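Local coordinates for hypothetical protein EF3068 (Enterococcus faecalis, PDB 2B6C) that is of unknown function but probably acts in the repair of alkylated DNA, as an all-helical member of the AlkD-like family, at residues V28-P33 / K66-Y71; A62-T67 / P99-W104; L120-L125 / L149-K154. All blocks are in the same frame, centred on the assembly; numbering follows the deposited sequence.

Interaction 1. Residues V28-P33 / K66-Y71; sequences VFAGIP and KTEREY
The carboxylate of E70 takes up three successive backbone N-H groups, those of A30, G31 and I32, and so shows how a single acidic side chain can fix the shape of a loop. OE1 receives A30 N at 2.8 Å through its syn lone pair, in an almost straight bond of 176°. OE2 accepts twice: G31 N meets it on the syn side at 2.7 Å, and I32 N on the anti side at 2.9 Å, both somewhat out of the carboxylate plane. The backbone angles of A30 and G31, of opposite handedness, come close to those of an anion-binding nest, and G31 supplies the positive phi. E70 reaches this pocket because its chain bends at CG (chi2 98°). One step earlier, R69 N donates to V28 O at 2.7 Å, while water 1 links V28 N to T67 O.

Packing builds outward from these bonds. R69 CB lies over one face of the F29 ring, 3.6 Å from its centroid in a CH-pi contact, whereas E70 OE2 sits at the ring edge. With CG anti to the backbone N (chi1 -168°), R69 runs on past the ring to the carbonyl of K101 and the carboxylate of D105. At the exposed margin V28 CB touches T67 CG2 at 3.9 Å. The contact thus seats the loop between helices 13-22 and 34-48 on the first turn of helix 69-81; F29 continues against A16, M19 and S20 of helix 13-22, and I32 against R37 and L40 of helix 34-48.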
loop_
_atom_site.group_PDB
_atom_site.type_symbol
_atom_site.label_atom_id
_atom_site.label_comp_id
_atom_site.label_asym_id
_atom_site.label_seq_id
_atom_site.Cartn_x
_atom_site.Cartn_y
_atom_site.Cartn_z
ATOM N N VAL B 28 -25.838 0.830 -18.996
ATOM C CA VAL B 28 -25.989 -0.610 -19.182
ATOM C C VAL B 28 -25.181 -1.306 -18.054
ATOM O O VAL B 28 -24.019 -0.941 -17.794
ATOM C CB VAL B 28 -25.564 -1.046 -20.635
ATOM C CG1 VAL B 28 -25.749 -2.575 -20.883
ATOM C CG2 VAL B 28 -26.366 -0.272 -21.666
ATOM N N PHE B 29 -25.793 -2.285 -17.379
ATOM C CA PHE B 29 -25.095 -3.076 -16.370
ATOM C C PHE B 29 -24.892 -4.516 -16.812
ATOM O O PHE B 29 -25.710 -5.063 -17.587
ATOM C CB PHE B 29 -25.859 -3.065 -15.030
ATOM C CG PHE B 29 -25.574 -1.845 -14.190
ATOM C CD1 PHE B 29 -26.244 -0.648 -14.434
ATOM C CD2 PHE B 29 -24.606 -1.887 -13.182
ATOM C CE1 PHE B 29 -25.948 0.529 -13.649
ATOM C CE2 PHE B 29 -24.312 -0.751 -12.400
ATOM C CZ PHE B 29 -25.004 0.446 -12.627
ATOM N N ALA B 30 -23.837 -5.142 -16.299
ATOM C CA ALA B 30 -23.660 -6.573 -16.514
ATOM C C ALA B 30 -24.492 -7.319 -15.460
ATOM O O ALA B 30 -24.961 -8.404 -15.707
ATOM C CB ALA B 30 -22.184 -6.971 -16.436
ATOM N N GLY B 31 -24.663 -6.710 -14.289
ATOM C CA GLY B 31 -25.363 -7.340 -13.187
ATOM C C GLY B 31 -24.431 -7.994 -12.186
ATOM O O GLY B 31 -24.712 -9.089 -11.705
ATOM N N ILE B 32 -23.339 -7.294 -11.865
ATOM C CA ILE B 32 -22.335 -7.768 -10.917
ATOM C C ILE B 32 -22.240 -6.834 -9.720
ATOM O O ILE B 32 -21.565 -5.800 -9.803
ATOM C CB ILE B 32 -20.916 -7.815 -11.555
ATOM C CG1 ILE B 32 -20.944 -8.448 -12.953
ATOM C CG2 ILE B 32 -19.936 -8.570 -10.616
ATOM C CD1 ILE B 32 -21.307 -9.932 -12.970
ATOM N N PRO B 33 -22.862 -7.205 -8.592
ATOM C CA PRO B 33 -22.757 -6.336 -7.413
ATOM C C PRO B 33 -21.296 -6.173 -6.943
ATOM O O PRO B 33 -20.446 -7.010 -7.259
ATOM C CB PRO B 33 -23.633 -7.050 -6.369
ATOM C CG PRO B 33 -24.612 -7.935 -7.250
ATOM C CD PRO B 33 -23.683 -8.401 -8.332
ATOM N N LYS B 66 -15.436 0.494 -22.006
ATOM C CA LYS B 66 -16.319 -0.657 -22.176
ATOM C C LYS B 66 -17.762 -0.258 -21.817
ATOM O O LYS B 66 -17.976 0.686 -21.067
ATOM C CB LYS B 66 -15.826 -1.858 -21.340
ATOM C CG LYS B 66 -14.571 -2.527 -21.921
ATOM C CD LYS B 66 -13.972 -3.694 -21.101
ATOM C CE LYS B 66 -14.788 -5.001 -21.228
ATOM N NZ LYS B 66 -14.924 -5.611 -22.637
ATOM N N THR B 67 -18.735 -1.019 -22.324
ATOM C CA THR B 67 -20.132 -0.654 -22.260
ATOM C C THR B 67 -20.732 -0.693 -20.881
ATOM O O THR B 67 -21.371 0.266 -20.451
ATOM C CB THR B 67 -20.959 -1.562 -23.206
ATOM O OG1 THR B 67 -20.599 -1.232 -24.540
ATOM C CG2 THR B 67 -22.480 -1.318 -23.022
ATOM N N GLU B 68 -20.552 -1.822 -20.208
ATOM C CA GLU B 68 -21.194 -2.041 -18.936
ATOM C C GLU B 68 -20.553 -1.204 -17.844
ATOM O O GLU B 68 -19.313 -1.029 -17.805
ATOM C CB GLU B 68 -21.171 -3.525 -18.606
ATOM C CG GLU B 68 -21.823 -4.357 -19.670
ATOM C CD GLU B 68 -20.936 -4.726 -20.909
ATOM O OE1 GLU B 68 -19.802 -4.225 -21.166
ATOM O OE2 GLU B 68 -21.448 -5.534 -21.678
ATOM N N ARG B 69 -21.408 -0.705 -16.966
ATOM C CA ARG B 69 -21.034 0.215 -15.894
ATOM C C ARG B 69 -19.944 -0.378 -14.961
ATOM O O ARG B 69 -19.058 0.315 -14.535
ATOM C CB ARG B 69 -22.305 0.563 -15.112
ATOM C CG ARG B 69 -22.189 1.726 -14.143
ATOM C CD ARG B 69 -21.370 2.869 -14.710
ATOM N NE ARG B 69 -21.558 4.119 -13.957
ATOM C CZ ARG B 69 -21.013 5.286 -14.291
ATOM N NH1 ARG B 69 -20.233 5.359 -15.366
ATOM N NH2 ARG B 69 -21.251 6.378 -13.549
ATOM N N GLU B 70 -20.021 -1.670 -14.668
ATOM C CA GLU B 70 -19.040 -2.295 -13.749
ATOM C C GLU B 70 -17.572 -2.182 -14.258
ATOM O O GLU B 70 -16.637 -2.187 -13.469
ATOM C CB GLU B 70 -19.445 -3.738 -13.452
ATOM C CG GLU B 70 -20.821 -3.860 -12.786
ATOM C CD GLU B 70 -21.930 -4.193 -13.769
ATOM O OE1 GLU B 70 -21.900 -3.739 -14.933
ATOM O OE2 GLU B 70 -22.858 -4.922 -13.380
ATOM N N TYR B 71 -17.389 -2.049 -15.568
ATOM C CA TYR B 71 -16.068 -1.803 -16.135
ATOM C C TYR B 71 -15.517 -0.423 -15.820
ATOM O O TYR B 71 -14.296 -0.272 -15.722
ATOM C CB TYR B 71 -16.070 -2.046 -17.630
ATOM C CG TYR B 71 -16.317 -3.513 -17.959
ATOM C CD1 TYR B 71 -15.390 -4.515 -17.573
ATOM C CD2 TYR B 71 -17.457 -3.903 -18.650
ATOM C CE1 TYR B 71 -15.604 -5.852 -17.889
ATOM C CE2 TYR B 71 -17.695 -5.246 -18.943
ATOM C CZ TYR B 71 -16.765 -6.210 -18.564
ATOM O OH TYR B 71 -17.027 -7.528 -18.878
HETATM O O HOH W 1 -23.501 2.205 -19.793
#

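Interaction 2. Residues A62-T67 / P99-W104; sequences AYYQKT and PQKAWW
Y64 and K101 meet through two side chains that both run lengthwise across the gap. In Y64 the ring carbon CG stands anti to the backbone N (chi1 -153°), which carries the phenol toward the loop; K101 extends almost fully beyond CG and passes back beside CE2 of the same tyrosine. Each side chain ends on the other segment's backbone. Y64 OH donates to Q100 O at 2.6 Å, with the carbonyl oxygen at the edge of the ring and near its plane, and K101 NZ donates to Y64 O at 2.9 Å, lying in the carbonyl plane. Placing an ammonium group on a carbonyl near the C-terminal end of helix 53-65 is probably favourable, since partial negative charge gathers there. Water 3 joins the same NZ to T67 O.

On the more open flank the Q65 and Q100 amides are nearly coplanar, 18° apart. Q65 NE2 donates to Q100 OE1 at 3.2 Å, and water 2 bridges the two OE1 atoms, while Q100 NE2 turns to the carbonyl of A96. Between them these bonds tie the end of helix 53-65 to the loop leading into helix 104-120. Y64 also packs on Q72 and A75 of helix 69-81 and on S106 of helix 104-120, and W110 NE1 bonds to its hydroxyl.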
loop_
_atom_site.group_PDB
_atom_site.type_symbol
_atom_site.label_atom_id
_atom_site.label_comp_id
_atom_site.label_asym_id
_atom_site.label_seq_id
_atom_site.Cartn_x
_atom_site.Cartn_y
_atom_site.Cartn_z
ATOM N N ALA B 62 -9.089 1.623 -21.570
ATOM C CA ALA B 62 -9.901 0.542 -22.180
ATOM C C ALA B 62 -11.078 0.052 -21.319
ATOM O O ALA B 62 -12.186 -0.074 -21.837
ATOM C CB ALA B 62 -9.031 -0.631 -22.650
ATOM N N TYR B 63 -10.877 -0.171 -20.013
ATOM C CA TYR B 63 -12.005 -0.550 -19.132
ATOM C C TYR B 63 -13.062 0.562 -19.022
ATOM O O TYR B 63 -14.265 0.289 -18.971
ATOM C CB TYR B 63 -11.521 -0.974 -17.741
ATOM C CG TYR B 63 -10.950 -2.385 -17.721
ATOM C CD1 TYR B 63 -11.790 -3.494 -17.721
ATOM C CD2 TYR B 63 -9.578 -2.599 -17.703
ATOM C CE1 TYR B 63 -11.275 -4.782 -17.741
ATOM C CE2 TYR B 63 -9.050 -3.857 -17.719
ATOM C CZ TYR B 63 -9.900 -4.961 -17.736
ATOM O OH TYR B 63 -9.376 -6.233 -17.739
ATOM N N TYR B 64 -12.622 1.822 -18.994
ATOM C CA TYR B 64 -13.562 2.929 -18.836
ATOM C C TYR B 64 -14.455 3.032 -20.059
ATOM O O TYR B 64 -15.623 3.367 -19.960
ATOM C CB TYR B 64 -12.829 4.256 -18.591
ATOM C CG TYR B 64 -13.673 5.238 -17.799
ATOM C CD1 TYR B 64 -13.738 5.150 -16.409
ATOM C CD2 TYR B 64 -14.449 6.211 -18.440
ATOM C CE1 TYR B 64 -14.518 6.023 -15.682
ATOM C CE2 TYR B 64 -15.264 7.117 -17.705
ATOM C CZ TYR B 64 -15.274 7.018 -16.333
ATOM O OH TYR B 64 -16.058 7.871 -15.565
ATOM N N GLN B 65 -13.919 2.678 -21.223
ATOM C CA GLN B 65 -14.694 2.820 -22.443
ATOM C C GLN B 65 -15.545 1.571 -22.790
ATOM O O GLN B 65 -16.323 1.607 -23.733
ATOM C CB GLN B 65 -13.793 3.286 -23.601
ATOM C CG GLN B 65 -12.940 4.581 -23.307
ATOM C CD GLN B 65 -13.752 5.822 -22.794
ATOM O OE1 GLN B 65 -14.954 5.981 -23.083
ATOM N NE2 GLN B 65 -13.069 6.716 -22.046
ATOM N N LYS B 66 -15.436 0.494 -22.006
ATOM C CA LYS B 66 -16.319 -0.657 -22.176
ATOM C C LYS B 66 -17.762 -0.258 -21.817
ATOM O O LYS B 66 -17.976 0.686 -21.067
ATOM C CB LYS B 66 -15.826 -1.858 -21.340
ATOM C CG LYS B 66 -14.571 -2.527 -21.921
ATOM C CD LYS B 66 -13.972 -3.694 -21.101
ATOM C CE LYS B 66 -14.788 -5.001 -21.228
ATOM N NZ LYS B 66 -14.924 -5.611 -22.637
ATOM N N THR B 67 -18.735 -1.019 -22.324
ATOM C CA THR B 67 -20.132 -0.654 -22.260
ATOM C C THR B 67 -20.732 -0.693 -20.881
ATOM O O THR B 67 -21.371 0.266 -20.451
ATOM C CB THR B 67 -20.959 -1.562 -23.206
ATOM O OG1 THR B 67 -20.599 -1.232 -24.540
ATOM C CG2 THR B 67 -22.480 -1.318 -23.022
ATOM N N PRO B 99 -16.089 14.116 -15.621
ATOM C CA PRO B 99 -17.307 14.369 -16.377
ATOM C C PRO B 99 -17.729 13.255 -17.380
ATOM O O PRO B 99 -18.888 13.277 -17.846
ATOM C CB PRO B 99 -16.991 15.659 -17.179
ATOM C CG PRO B 99 -15.608 16.006 -16.940
ATOM C CD PRO B 99 -14.958 14.955 -16.079
ATOM N N GLN B 100 -16.831 12.316 -17.709
ATOM C CA GLN B 100 -17.186 11.207 -18.610
ATOM C C GLN B 100 -17.988 10.094 -17.929
ATOM O O GLN B 100 -17.586 9.589 -16.857
ATOM C CB GLN B 100 -15.969 10.572 -19.278
ATOM C CG GLN B 100 -15.024 11.484 -20.026
ATOM C CD GLN B 100 -13.843 10.661 -20.579
ATOM O OE1 GLN B 100 -14.038 9.598 -21.178
ATOM N NE2 GLN B 100 -12.631 11.135 -20.363
ATOM N N LYS B 101 -19.112 9.708 -18.563
ATOM C CA LYS B 101 -20.026 8.692 -18.050
ATOM C C LYS B 101 -20.367 9.008 -16.561
ATOM O O LYS B 101 -20.331 8.130 -15.704
ATOM C CB LYS B 101 -19.428 7.278 -18.192
ATOM C CG LYS B 101 -18.787 7.005 -19.550
ATOM C CD LYS B 101 -18.441 5.538 -19.692
ATOM C CE LYS B 101 -18.233 5.088 -21.125
ATOM N NZ LYS B 101 -18.279 3.600 -21.156
ATOM N N ALA B 102 -20.674 10.264 -16.295
ATOM C CA ALA B 102 -20.762 10.782 -14.945
ATOM C C ALA B 102 -22.122 10.599 -14.314
ATOM O O ALA B 102 -23.168 10.946 -14.917
ATOM C CB ALA B 102 -20.391 12.269 -14.921
ATOM N N TRP B 103 -22.091 10.088 -13.083
ATOM C CA TRP B 103 -23.269 10.043 -12.223
ATOM C C TRP B 103 -22.669 9.935 -10.819
ATOM O O TRP B 103 -21.454 9.828 -10.704
ATOM C CB TRP B 103 -24.144 8.826 -12.568
ATOM C CG TRP B 103 -25.517 8.818 -11.938
ATOM C CD1 TRP B 103 -26.032 7.867 -11.103
ATOM C CD2 TRP B 103 -26.556 9.801 -12.125
ATOM N NE1 TRP B 103 -27.334 8.195 -10.757
ATOM C CE2 TRP B 103 -27.682 9.362 -11.391
ATOM C CE3 TRP B 103 -26.651 10.989 -12.875
ATOM C CZ2 TRP B 103 -28.878 10.080 -11.355
ATOM C CZ3 TRP B 103 -27.864 11.704 -12.843
ATOM C CH2 TRP B 103 -28.944 11.246 -12.076
ATOM N N TRP B 104 -23.470 9.929 -9.754
ATOM C CA TRP B 104 -22.843 10.025 -8.418
ATOM C C TRP B 104 -21.945 8.807 -8.118
ATOM O O TRP B 104 -20.987 8.898 -7.361
ATOM C CB TRP B 104 -23.910 10.227 -7.324
ATOM C CG TRP B 104 -24.872 9.051 -7.200
ATOM C CD1 TRP B 104 -26.136 8.951 -7.749
ATOM C CD2 TRP B 104 -24.642 7.823 -6.502
ATOM N NE1 TRP B 104 -26.697 7.735 -7.429
ATOM C CE2 TRP B 104 -25.809 7.022 -6.668
ATOM C CE3 TRP B 104 -23.578 7.322 -5.716
ATOM C CZ2 TRP B 104 -25.935 5.756 -6.098
ATOM C CZ3 TRP B 104 -23.692 6.040 -5.175
ATOM C CH2 TRP B 104 -24.870 5.277 -5.363
HETATM O O HOH W 2 -16.344 8.443 -21.991
HETATM O O HOH W 3 -20.605 2.710 -19.688
#

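Interaction 3. Residues L120-L125 / L149-K154; sequences LHLTEL and LMLKEK
L125 and L151 make the buried half of this contact, and L122 with K154 the half nearer solvent, so that within 186 Å² of buried surface a small interface passes from interior to exterior. On the inner side the two leucines reach toward each other tip to tip, CD1 of L125 lying 3.5 Å from CD1 of L151. That is close for two methyl groups, and since L125 was modelled in two conformers the exact spacing should be read with caution. L125 gets there with CG anti to its own N (chi1 -178°), which extends the branch straight across the gap; its CD1 also comes within 4.1 Å of K154 O. V118 of helix 104-120 touches both leucines.

The loose element lies between the halves, where L122 CD2 and L151 CD2 are 4.4 Å apart. Farther out the fit is about as close, but it depends on an exposed lysine. The aliphatic chain of K154 crosses L122 at about a right angle: CD1 of L122 rests on K154 CD at 3.6 Å, and its CD2 lies 4.0 Å from K154 CB. CB, CG and CD do most of the touching; a bend near the end of the chain brings NZ near L122 CD1 too, a doubtful detail because K154 was also modelled in two conformers.

Nothing polar joins the segments; within each turn backbone bonds hold the shape, L125 N to L122 O and K154 N to L151 O. The turn between helices 104-120 and 125-132 therefore lies beside the one between helices 138-146 and 157-166 through side-chain packing, with one methyl also near the carbonyl of K154. Such side-by-side packing of interhelical turns is in keeping with the superhelical stack of HEAT-like helices found in AlkD-like proteins.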
loop_
_atom_site.group_PDB
_atom_site.type_symbol
_atom_site.label_atom_id
_atom_site.label_comp_id
_atom_site.label_asym_id
_atom_site.label_seq_id
_atom_site.Cartn_x
_atom_site.Cartn_y
_atom_site.Cartn_z
ATOM N N LEU B 120 -2.038 11.141 0.409
ATOM C CA LEU B 120 -0.631 10.758 0.228
ATOM C C LEU B 120 0.322 11.924 -0.080
ATOM O O LEU B 120 1.521 11.785 0.083
ATOM C CB LEU B 120 -0.509 9.684 -0.863
ATOM C CG LEU B 120 -1.221 8.355 -0.545
ATOM C CD1 LEU B 120 -1.375 7.508 -1.815
ATOM C CD2 LEU B 120 -0.443 7.589 0.536
ATOM N N HIS B 121 -0.199 13.060 -0.549
ATOM C CA HIS B 121 0.627 14.186 -1.044
ATOM C C HIS B 121 -0.040 15.504 -0.635
ATOM O O HIS B 121 -0.534 16.274 -1.494
ATOM C CB HIS B 121 0.727 14.155 -2.578
ATOM C CG HIS B 121 1.199 12.846 -3.141
ATOM N ND1 HIS B 121 2.536 12.558 -3.344
ATOM C CD2 HIS B 121 0.511 11.756 -3.557
ATOM C CE1 HIS B 121 2.652 11.343 -3.853
ATOM N NE2 HIS B 121 1.437 10.841 -4.007
ATOM N N LEU B 122 -0.064 15.743 0.671
ATOM C CA LEU B 122 -0.875 16.762 1.317
ATOM C C LEU B 122 -0.492 18.176 0.939
ATOM O O LEU B 122 -1.338 19.069 0.966
ATOM C CB LEU B 122 -0.792 16.618 2.840
ATOM C CG LEU B 122 -1.770 15.627 3.478
ATOM C CD1 LEU B 122 -1.303 15.285 4.917
ATOM C CD2 LEU B 122 -3.202 16.189 3.471
ATOM N N THR B 123 0.777 18.378 0.603
ATOM C CA THR B 123 1.228 19.655 0.075
ATOM C C THR B 123 0.594 20.000 -1.288
ATOM O O THR B 123 0.542 21.185 -1.649
ATOM C CB THR B 123 2.785 19.746 -0.006
ATOM O OG1 THR B 123 3.292 18.751 -0.915
ATOM C CG2 THR B 123 3.409 19.544 1.393
ATOM N N GLU B 124 0.113 18.987 -2.021
ATOM C CA GLU B 124 -0.587 19.216 -3.300
ATOM C C GLU B 124 -2.098 19.380 -3.184
ATOM O O GLU B 124 -2.783 19.437 -4.203
ATOM C CB GLU B 124 -0.309 18.096 -4.300
ATOM C CG GLU B 124 1.148 17.920 -4.663
ATOM C CD GLU B 124 1.731 19.084 -5.421
ATOM O OE1 GLU B 124 2.954 19.064 -5.592
ATOM O OE2 GLU B 124 0.992 20.003 -5.861
ATOM N N LEU B 125 -2.625 19.389 -1.964
ATOM C CA LEU B 125 -4.067 19.561 -1.733
ATOM C C LEU B 125 -4.591 20.830 -2.430
ATOM O O LEU B 125 -5.575 20.759 -3.188
ATOM C CB LEU B 125 -4.411 19.575 -0.230
ATOM C CG LEU B 125 -5.873 19.689 0.261
ATOM C CD1 LEU B 125 -5.970 19.255 1.710
ATOM C CD2 LEU B 125 -6.487 21.072 0.110
ATOM N N LEU B 149 -13.304 14.828 2.463
ATOM C CA LEU B 149 -14.227 14.080 3.347
ATOM C C LEU B 149 -13.507 13.167 4.307
ATOM O O LEU B 149 -13.982 12.918 5.415
ATOM C CB LEU B 149 -15.206 13.216 2.542
ATOM C CG LEU B 149 -16.308 13.915 1.750
ATOM C CD1 LEU B 149 -17.289 12.907 1.113
ATOM C CD2 LEU B 149 -17.052 14.912 2.593
HETATM N N MSE B 150 -12.374 12.628 3.860
HETATM C CA MSE B 150 -11.625 11.714 4.696
HETATM C C MSE B 150 -10.388 12.358 5.321
HETATM O O MSE B 150 -9.603 11.662 5.919
HETATM C CB MSE B 150 -11.259 10.438 3.909
HETATM C CG MSE B 150 -12.494 9.659 3.389
HETATM SE SE MSE B 150 -13.748 9.209 4.820
HETATM C CE MSE B 150 -15.372 9.725 4.031
ATOM N N LEU B 151 -10.214 13.673 5.190
ATOM C CA LEU B 151 -8.974 14.313 5.660
ATOM C C LEU B 151 -8.916 14.689 7.150
ATOM O O LEU B 151 -7.819 14.942 7.699
ATOM C CB LEU B 151 -8.618 15.531 4.795
ATOM C CG LEU B 151 -8.177 15.123 3.385
ATOM C CD1 LEU B 151 -7.766 16.323 2.551
ATOM C CD2 LEU B 151 -7.083 14.051 3.421
ATOM N N LYS B 152 -10.087 14.735 7.791
ATOM C CA LYS B 152 -10.180 15.012 9.225
ATOM C C LYS B 152 -9.445 16.286 9.626
ATOM O O LYS B 152 -9.785 17.364 9.149
ATOM C CB LYS B 152 -9.711 13.804 10.038
ATOM C CG LYS B 152 -10.556 12.569 9.785
ATOM C CD LYS B 152 -9.988 11.400 10.481
ATOM C CE LYS B 152 -10.802 10.152 10.177
ATOM N NZ LYS B 152 -10.021 8.935 10.591
ATOM N N GLU B 153 -8.427 16.153 10.479
ATOM C CA GLU B 153 -7.713 17.314 11.006
ATOM C C GLU B 153 -6.783 17.932 9.936
ATOM O O GLU B 153 -6.336 19.068 10.073
ATOM C CB GLU B 153 -6.963 16.934 12.297
ATOM C CG GLU B 153 -7.863 16.409 13.457
ATOM C CD GLU B 153 -8.077 14.876 13.477
ATOM O OE1 GLU B 153 -8.808 14.381 14.359
ATOM O OE2 GLU B 153 -7.510 14.158 12.633
ATOM N N LYS B 154 -6.528 17.182 8.856
ATOM C CA LYS B 154 -5.711 17.651 7.720
ATOM C C LYS B 154 -6.523 18.502 6.724
ATOM O O LYS B 154 -5.979 19.031 5.761
ATOM C CB LYS B 154 -5.040 16.461 6.992
ATOM C CG LYS B 154 -4.033 15.636 7.847
ATOM C CD LYS B 154 -3.798 14.230 7.216
ATOM C CE LYS B 154 -3.098 13.218 8.168
ATOM N NZ LYS B 154 -1.603 13.025 7.957
#

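In the fold
Interactions 1 and 2 form one continuous patch, their centres 10 Å apart; their segments share K66 and T67, which lie between helices 53-65 and 69-81. R69 reaches both of the other loops, 28-33 and 99-104: its CB and CG lie on F29, and its NH1 is 2.8 Å from K101 O, a probable hydrogen bond. Interaction 3 follows later in the chain, on the opposite side of its centre, with its nearest atoms about 17 Å from interaction 1 and about 10 Å from interaction 2. A glycerol bonded to T67 and E68 beside the first patch may mark a pocket, though it probably came from the crystallisation liquor.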